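Local coordinates for protein putative citrate lyase, alfa subunit (Streptococcus mutans, PDB 2HJ0) that belongs to the CitF family of citrate lyase alpha subunits and is built on two mixed, largely parallel beta sheets, at residues A[376-387]-A[424-435]; A[93-104]-A[117-128]. All coordinates share one frame; numbering follows the deposited sequence.

Contact 1: A[376-387]-A[424-435]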
loop_
_atom_site.group_PDB
_atom_site.type_symbol
_atom_site.label_atom_id
_atom_site.label_comp_id
_atom_site.label_asym_id
_atom_site.label_seq_id
_atom_site.Cartn_x
_atom_site.Cartn_y
_atom_site.Cartn_z
ATOM N N GLU A 376 -20.519 29.231 10.229
ATOM C CA GLU A 376 -21.924 29.589 10.118
ATOM C C GLU A 376 -22.750 28.318 9.978
ATOM O O GLU A 376 -22.223 27.230 9.730
ATOM C CB GLU A 376 -22.209 30.432 8.882
ATOM C CG GLU A 376 -21.537 31.761 8.776
ATOM C CD GLU A 376 -22.054 32.518 7.563
ATOM O OE1 GLU A 376 -22.007 31.951 6.451
ATOM O OE2 GLU A 376 -22.512 33.669 7.718
ATOM N N VAL A 377 -24.058 28.481 10.114
ATOM C CA VAL A 377 -25.002 27.385 9.977
ATOM C C VAL A 377 -26.374 28.037 9.897
ATOM O O VAL A 377 -26.799 28.695 10.839
ATOM C CB VAL A 377 -24.881 26.393 11.175
ATOM C CG1 VAL A 377 -24.729 27.158 12.464
ATOM C CG2 VAL A 377 -26.083 25.474 11.221
ATOM N N ASP A 378 -27.042 27.882 8.752
ATOM C CA ASP A 378 -28.352 28.493 8.555
ATOM C C ASP A 378 -29.512 27.655 9.081
ATOM O O ASP A 378 -29.301 26.613 9.699
ATOM C CB ASP A 378 -28.575 28.842 7.076
ATOM C CG ASP A 378 -28.472 27.641 6.160
ATOM O OD1 ASP A 378 -29.039 26.579 6.508
ATOM O OD2 ASP A 378 -27.835 27.765 5.079
ATOM N N THR A 379 -30.733 28.125 8.845
ATOM C CA THR A 379 -31.926 27.433 9.311
ATOM C C THR A 379 -32.232 26.169 8.506
ATOM O O THR A 379 -33.272 25.531 8.686
ATOM C CB THR A 379 -33.162 28.349 9.255
ATOM O OG1 THR A 379 -33.460 28.659 7.889
ATOM C CG2 THR A 379 -32.911 29.634 10.025
ATOM N N ASN A 380 -31.337 25.818 7.601
ATOM C CA ASN A 380 -31.526 24.616 6.804
ATOM C C ASN A 380 -30.486 23.586 7.206
ATOM O O ASN A 380 -30.349 22.533 6.578
ATOM C CB ASN A 380 -31.403 24.939 5.319
ATOM C CG ASN A 380 -32.736 25.336 4.707
ATOM O OD1 ASN A 380 -33.532 26.052 5.332
ATOM N ND2 ASN A 380 -32.985 24.883 3.478
ATOM N N PHE A 381 -29.765 23.910 8.272
ATOM C CA PHE A 381 -28.717 23.066 8.806
ATOM C C PHE A 381 -27.460 22.989 7.942
ATOM O O PHE A 381 -26.596 22.140 8.170
ATOM C CB PHE A 381 -29.282 21.676 9.103
ATOM C CG PHE A 381 -30.057 21.612 10.392
ATOM C CD1 PHE A 381 -29.404 21.366 11.603
ATOM C CD2 PHE A 381 -31.431 21.859 10.410
ATOM C CE1 PHE A 381 -30.101 21.370 12.823
ATOM C CE2 PHE A 381 -32.144 21.869 11.624
ATOM C CZ PHE A 381 -31.474 21.622 12.833
ATOM N N ASN A 382 -27.348 23.887 6.966
ATOM C CA ASN A 382 -26.174 23.908 6.106
ATOM C C ASN A 382 -25.040 24.507 6.909
ATOM O O ASN A 382 -25.242 25.467 7.648
ATOM C CB ASN A 382 -26.407 24.757 4.855
ATOM C CG ASN A 382 -27.413 24.138 3.919
ATOM O OD1 ASN A 382 -27.487 22.919 3.799
ATOM N ND2 ASN A 382 -28.185 24.971 3.237
ATOM N N VAL A 383 -23.847 23.948 6.760
ATOM C CA VAL A 383 -22.697 24.433 7.504
ATOM C C VAL A 383 -21.638 25.064 6.603
ATOM O O VAL A 383 -21.338 24.544 5.526
ATOM C CB VAL A 383 -22.045 23.281 8.303
ATOM C CG1 VAL A 383 -20.920 23.821 9.153
ATOM C CG2 VAL A 383 -23.085 22.584 9.172
ATOM N N ASN A 384 -21.079 26.187 7.059
ATOM C CA ASN A 384 -20.032 26.915 6.339
ATOM C C ASN A 384 -18.750 26.941 7.148
ATOM O O ASN A 384 -18.737 27.379 8.295
ATOM C CB ASN A 384 -20.476 28.360 6.040
ATOM C CG ASN A 384 -19.329 29.248 5.521
ATOM O OD1 ASN A 384 -18.512 28.837 4.689
ATOM N ND2 ASN A 384 -19.290 30.475 6.000
ATOM N N VAL A 385 -17.678 26.447 6.545
ATOM C CA VAL A 385 -16.369 26.429 7.190
ATOM C C VAL A 385 -15.318 27.031 6.244
ATOM O O VAL A 385 -14.119 26.928 6.498
ATOM C CB VAL A 385 -15.949 24.990 7.569
ATOM C CG1 VAL A 385 -16.799 24.487 8.724
ATOM C CG2 VAL A 385 -16.099 24.075 6.366
HETATM N N MSE A 386 -15.781 27.662 5.159
HETATM C CA MSE A 386 -14.896 28.282 4.173
HETATM C C MSE A 386 -14.720 29.792 4.331
HETATM O O MSE A 386 -13.610 30.273 4.548
HETATM C CB MSE A 386 -15.385 28.004 2.745
HETATM C CG MSE A 386 -14.731 26.824 2.051
HETATM SE SE MSE A 386 -12.835 27.016 1.869
HETATM C CE MSE A 386 -12.815 28.689 0.866
ATOM N N THR A 387 -15.813 30.538 4.231
ATOM C CA THR A 387 -15.740 31.991 4.324
ATOM C C THR A 387 -16.199 32.574 5.654
ATOM O O THR A 387 -17.064 32.021 6.319
ATOM C CB THR A 387 -16.560 32.620 3.213
ATOM O OG1 THR A 387 -17.891 32.112 3.282
ATOM C CG2 THR A 387 -15.981 32.268 1.869
ATOM N N PHE A 424 -25.303 31.590 13.869
ATOM C CA PHE A 424 -26.510 31.068 13.244
ATOM C C PHE A 424 -27.247 32.137 12.448
ATOM O O PHE A 424 -27.596 33.197 12.969
ATOM C CB PHE A 424 -27.425 30.462 14.306
ATOM C CG PHE A 424 -26.797 29.332 15.051
ATOM C CD1 PHE A 424 -25.897 29.576 16.080
ATOM C CD2 PHE A 424 -27.039 28.019 14.672
ATOM C CE1 PHE A 424 -25.238 28.530 16.712
ATOM C CE2 PHE A 424 -26.386 26.965 15.297
ATOM C CZ PHE A 424 -25.486 27.223 16.316
ATOM N N VAL A 425 -27.490 31.853 11.179
ATOM C CA VAL A 425 -28.156 32.820 10.327
ATOM C C VAL A 425 -29.196 32.152 9.435
ATOM O O VAL A 425 -29.378 30.940 9.488
ATOM C CB VAL A 425 -27.137 33.537 9.442
ATOM C CG1 VAL A 425 -26.047 34.164 10.303
ATOM C CG2 VAL A 425 -26.549 32.559 8.468
ATOM N N ASP A 426 -29.878 32.943 8.615
ATOM C CA ASP A 426 -30.887 32.386 7.733
ATOM C C ASP A 426 -30.299 31.759 6.482
ATOM O O ASP A 426 -30.931 30.920 5.855
ATOM C CB ASP A 426 -31.894 33.455 7.322
ATOM C CG ASP A 426 -32.785 33.871 8.453
ATOM O OD1 ASP A 426 -33.452 32.983 9.045
ATOM O OD2 ASP A 426 -32.823 35.087 8.749
ATOM N N LYS A 427 -29.092 32.160 6.112
ATOM C CA LYS A 427 -28.465 31.611 4.922
ATOM C C LYS A 427 -26.961 31.816 5.025
ATOM O O LYS A 427 -26.505 32.929 5.269
ATOM C CB LYS A 427 -29.016 32.335 3.698
ATOM C CG LYS A 427 -28.813 31.632 2.381
ATOM C CD LYS A 427 -29.504 32.418 1.268
ATOM C CE LYS A 427 -29.674 31.594 0.004
ATOM N NZ LYS A 427 -30.641 32.237 -0.933
ATOM N N VAL A 428 -26.186 30.754 4.844
ATOM C CA VAL A 428 -24.736 30.869 4.927
ATOM C C VAL A 428 -24.149 31.424 3.636
ATOM O O VAL A 428 -24.663 31.157 2.546
ATOM C CB VAL A 428 -24.089 29.499 5.211
ATOM C CG1 VAL A 428 -24.635 28.917 6.508
ATOM C CG2 VAL A 428 -24.354 28.558 4.063
ATOM N N ASN A 429 -23.077 32.202 3.762
ATOM C CA ASN A 429 -22.406 32.773 2.596
ATOM C C ASN A 429 -21.896 31.662 1.681
ATOM O O ASN A 429 -22.117 31.704 0.468
ATOM C CB ASN A 429 -21.237 33.667 3.031
ATOM C CG ASN A 429 -21.706 35.002 3.608
ATOM O OD1 ASN A 429 -21.062 35.578 4.508
ATOM N ND2 ASN A 429 -22.834 35.511 3.083
ATOM N N THR A 430 -21.209 30.676 2.258
ATOM C CA THR A 430 -20.682 29.550 1.485
ATOM C C THR A 430 -21.141 28.228 2.101
ATOM O O THR A 430 -21.149 28.081 3.315
ATOM C CB THR A 430 -19.139 29.537 1.459
ATOM O OG1 THR A 430 -18.647 30.852 1.189
ATOM C CG2 THR A 430 -18.646 28.583 0.382
ATOM N N VAL A 431 -21.513 27.264 1.268
ATOM C CA VAL A 431 -21.953 25.974 1.777
ATOM C C VAL A 431 -20.918 24.882 1.543
ATOM O O VAL A 431 -20.561 24.597 0.400
ATOM C CB VAL A 431 -23.250 25.504 1.103
ATOM C CG1 VAL A 431 -23.631 24.123 1.612
ATOM C CG2 VAL A 431 -24.357 26.489 1.356
ATOM N N ILE A 432 -20.439 24.267 2.623
ATOM C CA ILE A 432 -19.474 23.183 2.493
ATOM C C ILE A 432 -20.142 21.858 2.847
ATOM O O ILE A 432 -19.929 20.857 2.164
ATOM C CB ILE A 432 -18.213 23.398 3.372
ATOM C CG1 ILE A 432 -17.275 24.406 2.705
ATOM C CG2 ILE A 432 -17.439 22.093 3.511
ATOM C CD1 ILE A 432 -17.913 25.728 2.418
ATOM N N THR A 433 -20.958 21.853 3.894
ATOM C CA THR A 433 -21.651 20.638 4.309
ATOM C C THR A 433 -23.161 20.855 4.348
ATOM O O THR A 433 -23.669 21.694 5.089
ATOM C CB THR A 433 -21.204 20.176 5.712
ATOM O OG1 THR A 433 -19.788 19.961 5.718
ATOM C CG2 THR A 433 -21.924 18.886 6.108
ATOM N N PRO A 434 -23.904 20.086 3.554
ATOM C CA PRO A 434 -25.369 20.190 3.494
ATOM C C PRO A 434 -26.054 19.796 4.802
ATOM O O PRO A 434 -25.613 18.875 5.494
ATOM C CB PRO A 434 -25.740 19.250 2.347
ATOM C CG PRO A 434 -24.686 18.182 2.451
ATOM C CD PRO A 434 -23.410 18.982 2.716
ATOM N N GLY A 435 -27.135 20.504 5.127
ATOM C CA GLY A 435 -27.863 20.242 6.351
ATOM C C GLY A 435 -28.300 18.804 6.471
ATOM O O GLY A 435 -28.382 18.237 7.568
#
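Glu-376 reaches out of a small beta hairpin, strands 376-377 and 383-384 joined through a type I turn from Asp-378 to Phe-381, to grip the irregular loop 424-435 that runs along it. Its CG lies beside the backbone N (chi1 -62°) and the chain extends from there, which brings OE1 2.9 Å from the backbone N of Asn-429. That N-H uses the syn lone pair of OE1, and the amide of Asn-384 adds a weak bond to the same oxygen. Next, Val-377 lays CG1 over one face of the Phe-424 ring, near CD2 and CE2; Ile-470 and Leu-473 of helix 470-481 also touch the Phe-424 side chain. Asp-378 serves both segments. OD1 closes an Asx turn, taking the backbone N of Asn-380 and that of Asn-382 from opposite faces of its plane, while OD2 receives weak bonds from Asn-382 ND2 and from the backbone N of Val-428, the latter 3.4 Å away. Beyond the turn, Asn-382 sends OD1 to the backbone N of Gly-435 (2.8 Å), the donor tilted 17° from the carbonyl plane. Val-383 then pairs with Thr-433 in antiparallel fashion, its N lying 2.8 Å from Thr-433 O in a nearly straight bond (174°). Because Val-383 O accepts from both Ile-432 N and Thr-433 N, the loop forms a classic beta bulge here. Asn-384 turns inward on its own segment, OD1 holding the backbone N atoms of Met-386 and Thr-387. Val-385 CG2 packs against Ile-432 CG2, and selenomethionine Met-386 crosses the same isoleucine at about a right angle, CG against CD1. The hairpin's exit is tied hydroxyl to hydroxyl, Thr-387 OG1 to Thr-430 OG1 at 2.6 Å.

Contact 2: A[93-104]-A[117-128]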
loop_
_atom_site.group_PDB
_atom_site.type_symbol
_atom_site.label_atom_id
_atom_site.label_comp_id
_atom_site.label_asym_id
_atom_site.label_seq_id
_atom_site.Cartn_x
_atom_site.Cartn_y
_atom_site.Cartn_z
ATOM N N LYS A 93 6.202 28.178 -16.089
ATOM C CA LYS A 93 4.928 28.812 -15.762
ATOM C C LYS A 93 3.713 27.988 -16.158
ATOM O O LYS A 93 3.839 26.904 -16.728
ATOM C CB LYS A 93 4.829 30.197 -16.416
ATOM C CG LYS A 93 5.756 31.258 -15.819
ATOM C CD LYS A 93 5.353 32.673 -16.254
ATOM C CE LYS A 93 6.215 33.735 -15.580
ATOM N NZ LYS A 93 5.776 35.125 -15.919
ATOM N N ASP A 94 2.535 28.520 -15.833
ATOM C CA ASP A 94 1.262 27.872 -16.131
ATOM C C ASP A 94 1.202 26.503 -15.455
ATOM O O ASP A 94 0.719 25.526 -16.038
ATOM C CB ASP A 94 1.100 27.734 -17.649
ATOM C CG ASP A 94 -0.302 27.304 -18.062
ATOM O OD1 ASP A 94 -1.292 27.876 -17.538
ATOM O OD2 ASP A 94 -0.408 26.400 -18.931
ATOM N N ILE A 95 1.706 26.446 -14.223
ATOM C CA ILE A 95 1.717 25.207 -13.458
ATOM C C ILE A 95 0.436 25.061 -12.672
ATOM O O ILE A 95 -0.090 26.032 -12.134
ATOM C CB ILE A 95 2.912 25.144 -12.474
ATOM C CG1 ILE A 95 4.211 24.981 -13.265
ATOM C CG2 ILE A 95 2.746 23.976 -11.500
ATOM C CD1 ILE A 95 4.199 23.785 -14.181
ATOM N N SER A 96 -0.072 23.835 -12.628
ATOM C CA SER A 96 -1.301 23.548 -11.901
ATOM C C SER A 96 -0.928 22.965 -10.537
ATOM O O SER A 96 -0.298 21.917 -10.448
ATOM C CB SER A 96 -2.141 22.560 -12.704
ATOM O OG SER A 96 -3.475 22.621 -12.275
ATOM N N ILE A 97 -1.330 23.649 -9.481
ATOM C CA ILE A 97 -0.994 23.232 -8.131
ATOM C C ILE A 97 -2.103 22.369 -7.480
ATOM O O ILE A 97 -3.297 22.689 -7.553
ATOM C CB ILE A 97 -0.690 24.520 -7.295
ATOM C CG1 ILE A 97 0.291 24.252 -6.170
ATOM C CG2 ILE A 97 -1.973 25.060 -6.659
ATOM C CD1 ILE A 97 0.492 25.486 -5.314
ATOM N N ALA A 98 -1.710 21.256 -6.869
ATOM C CA ALA A 98 -2.680 20.378 -6.225
ATOM C C ALA A 98 -2.250 19.948 -4.817
ATOM O O ALA A 98 -2.099 18.757 -4.533
ATOM C CB ALA A 98 -2.944 19.152 -7.099
ATOM N N PRO A 99 -2.031 20.922 -3.916
ATOM C CA PRO A 99 -1.623 20.613 -2.538
ATOM C C PRO A 99 -2.806 20.076 -1.726
ATOM O O PRO A 99 -3.944 20.493 -1.936
ATOM C CB PRO A 99 -1.146 21.965 -2.013
ATOM C CG PRO A 99 -2.066 22.924 -2.715
ATOM C CD PRO A 99 -2.101 22.382 -4.128
ATOM N N SER A 100 -2.546 19.142 -0.814
ATOM C CA SER A 100 -3.612 18.607 0.027
ATOM C C SER A 100 -4.281 19.757 0.792
ATOM O O SER A 100 -5.467 19.680 1.100
ATOM C CB SER A 100 -3.065 17.554 0.984
ATOM O OG SER A 100 -2.007 18.058 1.768
ATOM N N SER A 101 -3.527 20.814 1.102
ATOM C CA SER A 101 -4.091 21.996 1.756
ATOM C C SER A 101 -3.051 23.101 1.808
ATOM O O SER A 101 -1.867 22.831 1.680
ATOM C CB SER A 101 -4.617 21.677 3.156
ATOM O OG SER A 101 -5.548 22.669 3.593
ATOM N N ILE A 102 -3.491 24.343 1.987
ATOM C CA ILE A 102 -2.575 25.489 1.993
ATOM C C ILE A 102 -2.569 26.254 3.316
ATOM O O ILE A 102 -3.622 26.625 3.831
ATOM C CB ILE A 102 -2.942 26.458 0.810
ATOM C CG1 ILE A 102 -2.624 25.782 -0.530
ATOM C CG2 ILE A 102 -2.164 27.747 0.902
ATOM C CD1 ILE A 102 -3.186 26.491 -1.724
ATOM N N ALA A 103 -1.386 26.498 3.867
ATOM C CA ALA A 103 -1.281 27.230 5.135
ATOM C C ALA A 103 -0.829 28.685 4.912
ATOM O O ALA A 103 -0.587 29.085 3.778
ATOM C CB ALA A 103 -0.302 26.507 6.076
ATOM N N ASN A 104 -0.723 29.467 5.991
ATOM C CA ASN A 104 -0.305 30.869 5.896
ATOM C C ASN A 104 1.169 31.040 5.526
ATOM O O ASN A 104 1.556 32.017 4.877
ATOM C CB ASN A 104 -0.550 31.630 7.202
ATOM C CG ASN A 104 -2.028 31.807 7.524
ATOM O OD1 ASN A 104 -2.824 32.298 6.712
ATOM N ND2 ASN A 104 -2.399 31.413 8.732
ATOM N N VAL A 117 3.111 31.976 -12.593
ATOM C CA VAL A 117 3.798 30.705 -12.348
ATOM C C VAL A 117 2.784 29.615 -12.014
ATOM O O VAL A 117 2.916 28.478 -12.465
ATOM C CB VAL A 117 4.808 30.807 -11.194
ATOM C CG1 VAL A 117 5.495 29.471 -11.005
ATOM C CG2 VAL A 117 5.841 31.881 -11.499
ATOM N N VAL A 118 1.784 29.979 -11.213
ATOM C CA VAL A 118 0.708 29.074 -10.833
ATOM C C VAL A 118 -0.581 29.648 -11.430
ATOM O O VAL A 118 -0.917 30.816 -11.214
ATOM C CB VAL A 118 0.569 28.964 -9.289
ATOM C CG1 VAL A 118 -0.531 27.963 -8.933
ATOM C CG2 VAL A 118 1.895 28.539 -8.667
ATOM N N THR A 119 -1.306 28.820 -12.169
ATOM C CA THR A 119 -2.521 29.251 -12.853
ATOM C C THR A 119 -3.797 28.554 -12.392
ATOM O O THR A 119 -4.897 28.980 -12.738
ATOM C CB THR A 119 -2.347 29.021 -14.365
ATOM O OG1 THR A 119 -1.910 27.669 -14.597
ATOM C CG2 THR A 119 -1.301 29.973 -14.923
ATOM N N ASN A 120 -3.638 27.466 -11.640
ATOM C CA ASN A 120 -4.759 26.687 -11.112
ATOM C C ASN A 120 -4.378 26.092 -9.764
ATOM O O ASN A 120 -3.263 25.604 -9.574
ATOM C CB ASN A 120 -5.151 25.558 -12.069
ATOM C CG ASN A 120 -5.841 26.065 -13.310
ATOM O OD1 ASN A 120 -5.247 26.773 -14.111
ATOM N ND2 ASN A 120 -7.105 25.712 -13.476
ATOM N N ILE A 121 -5.323 26.121 -8.837
ATOM C CA ILE A 121 -5.099 25.619 -7.488
ATOM C C ILE A 121 -6.259 24.747 -7.020
ATOM O O ILE A 121 -7.415 25.051 -7.298
ATOM C CB ILE A 121 -4.979 26.794 -6.487
ATOM C CG1 ILE A 121 -3.898 27.784 -6.948
ATOM C CG2 ILE A 121 -4.685 26.260 -5.090
ATOM C CD1 ILE A 121 -3.802 29.051 -6.075
ATOM N N THR A 122 -5.950 23.660 -6.323
ATOM C CA THR A 122 -6.989 22.802 -5.752
ATOM C C THR A 122 -6.509 22.309 -4.387
ATOM O O THR A 122 -5.344 21.921 -4.235
ATOM C CB THR A 122 -7.337 21.590 -6.658
ATOM O OG1 THR A 122 -8.382 20.833 -6.036
ATOM C CG2 THR A 122 -6.120 20.692 -6.896
ATOM N N SER A 123 -7.381 22.379 -3.384
ATOM C CA SER A 123 -7.038 21.903 -2.045
ATOM C C SER A 123 -8.185 22.005 -1.058
ATOM O O SER A 123 -9.325 22.315 -1.424
ATOM C CB SER A 123 -5.816 22.639 -1.485
ATOM O OG SER A 123 -6.132 23.938 -1.050
ATOM N N SER A 124 -7.870 21.719 0.200
ATOM C CA SER A 124 -8.860 21.758 1.260
ATOM C C SER A 124 -9.106 23.200 1.667
ATOM O O SER A 124 -10.251 23.651 1.753
ATOM C CB SER A 124 -8.371 20.932 2.458
ATOM O OG SER A 124 -9.201 21.116 3.593
ATOM N N GLY A 125 -8.025 23.934 1.901
ATOM C CA GLY A 125 -8.177 25.316 2.305
ATOM C C GLY A 125 -7.079 26.231 1.815
ATOM O O GLY A 125 -6.120 25.798 1.186
ATOM N N LEU A 126 -7.212 27.511 2.107
ATOM C CA LEU A 126 -6.205 28.450 1.669
ATOM C C LEU A 126 -5.719 29.269 2.860
ATOM O O LEU A 126 -4.646 29.869 2.810
ATOM C CB LEU A 126 -6.796 29.355 0.579
ATOM C CG LEU A 126 -7.433 28.635 -0.617
ATOM C CD1 LEU A 126 -8.186 29.635 -1.463
ATOM C CD2 LEU A 126 -6.369 27.922 -1.431
ATOM N N ARG A 127 -6.508 29.263 3.933
ATOM C CA ARG A 127 -6.219 30.005 5.167
ATOM C C ARG A 127 -6.225 31.509 4.934
ATOM O O ARG A 127 -6.562 31.977 3.850
ATOM C CB ARG A 127 -4.876 29.587 5.790
ATOM C CG ARG A 127 -4.812 28.150 6.318
ATOM C CD ARG A 127 -5.976 27.800 7.260
ATOM N NE ARG A 127 -6.051 26.361 7.558
ATOM C CZ ARG A 127 -7.088 25.767 8.151
ATOM N NH1 ARG A 127 -7.069 24.461 8.381
ATOM N NH2 ARG A 127 -8.152 26.480 8.510
ATOM N N ASP A 128 -5.835 32.247 5.967
ATOM C CA ASP A 128 -5.806 33.710 5.968
ATOM C C ASP A 128 -5.182 34.426 4.767
ATOM O O ASP A 128 -5.893 35.002 3.942
ATOM C CB ASP A 128 -5.125 34.193 7.256
ATOM C CG ASP A 128 -5.769 33.614 8.520
ATOM O OD1 ASP A 128 -7.001 33.788 8.712
ATOM O OD2 ASP A 128 -5.044 32.992 9.330
HETATM O O HOH W 1 -4.662 25.000 5.810
#
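With CG1 of Ile-97 anti to the backbone N (chi1 -151°), its other branch, CG2, turns across to the neighbouring strand and meets Ile-121 CG1 at 3.3 Å. Ile-102 has CG1 beside its own backbone N and continues extended (chi2 168°), placing CD1 3.5 Å from Leu-126 CD2, the two side chains pointing the same way. The same CD1 meets CG2 of Ile-121, the two side chains crossing at about a right angle. Met-80 of helix 79-89 covers Ile-97 and Ile-102, while helix 109-114 packs on Ile-102 and Ile-121. The strands 95-99 and 118-123 that carry Ile-97 and Ile-121 run parallel, 17° apart. Ile-95 gives its N-H to Val-117 O and takes that of Thr-119 on its carbonyl; Ile-97 N continues the pairing with Asn-120 O at 2.8 Å. At the start of the strands, Thr-119 OG1 donates to Asp-94 OD1 from above the carboxylate plane (3.0 Å). Past the strand ends the pairing persists: Ser-124 N bonds to Ser-100 O, and Ile-102 N to Gly-125 O at 3.1 Å. A water then bridges the two segments, donating to Ile-102 O and accepting from Arg-127 NE. Further on, Asn-104 ND2 binds Asp-128 OD2 (3.1 Å) on its anti side, the amide and carboxylate planes nearly parallel but offset. The side chain of Arg-127 also lies about 3 Å from a bound citric acid, which may mark a pocket beyond the strand ends. Strand 95-99, helix 109-114 and strand 118-123 make a beta-alpha-beta unit, in keeping with the Rossmann-like clan of this family.

How the contacts relate
Contact 2 comes first along the chain, closing well before contact 1 opens, and their centres lie 24 Å apart. Contact 2 sits inside the ten-stranded sheet. Contact 1 follows strand 369-372 of the nine-stranded sheet, and its loop 424-435 leads on to strand 440-442 of that sheet. They nevertheless meet where Met-386 SE packs 4.2 Å from Ser-124 O. The chain between the two segments of contact 1 also reaches both: Arg-394 shares a backbone bond with Met-386, and Gly-398 N bonds to Ser-124 OG. Strand 504-511, at an edge of the ten-stranded sheet, packs against Thr-430 and Val-431. The hairpin and loop of contact 1 thus appear to lie where the two sheets meet.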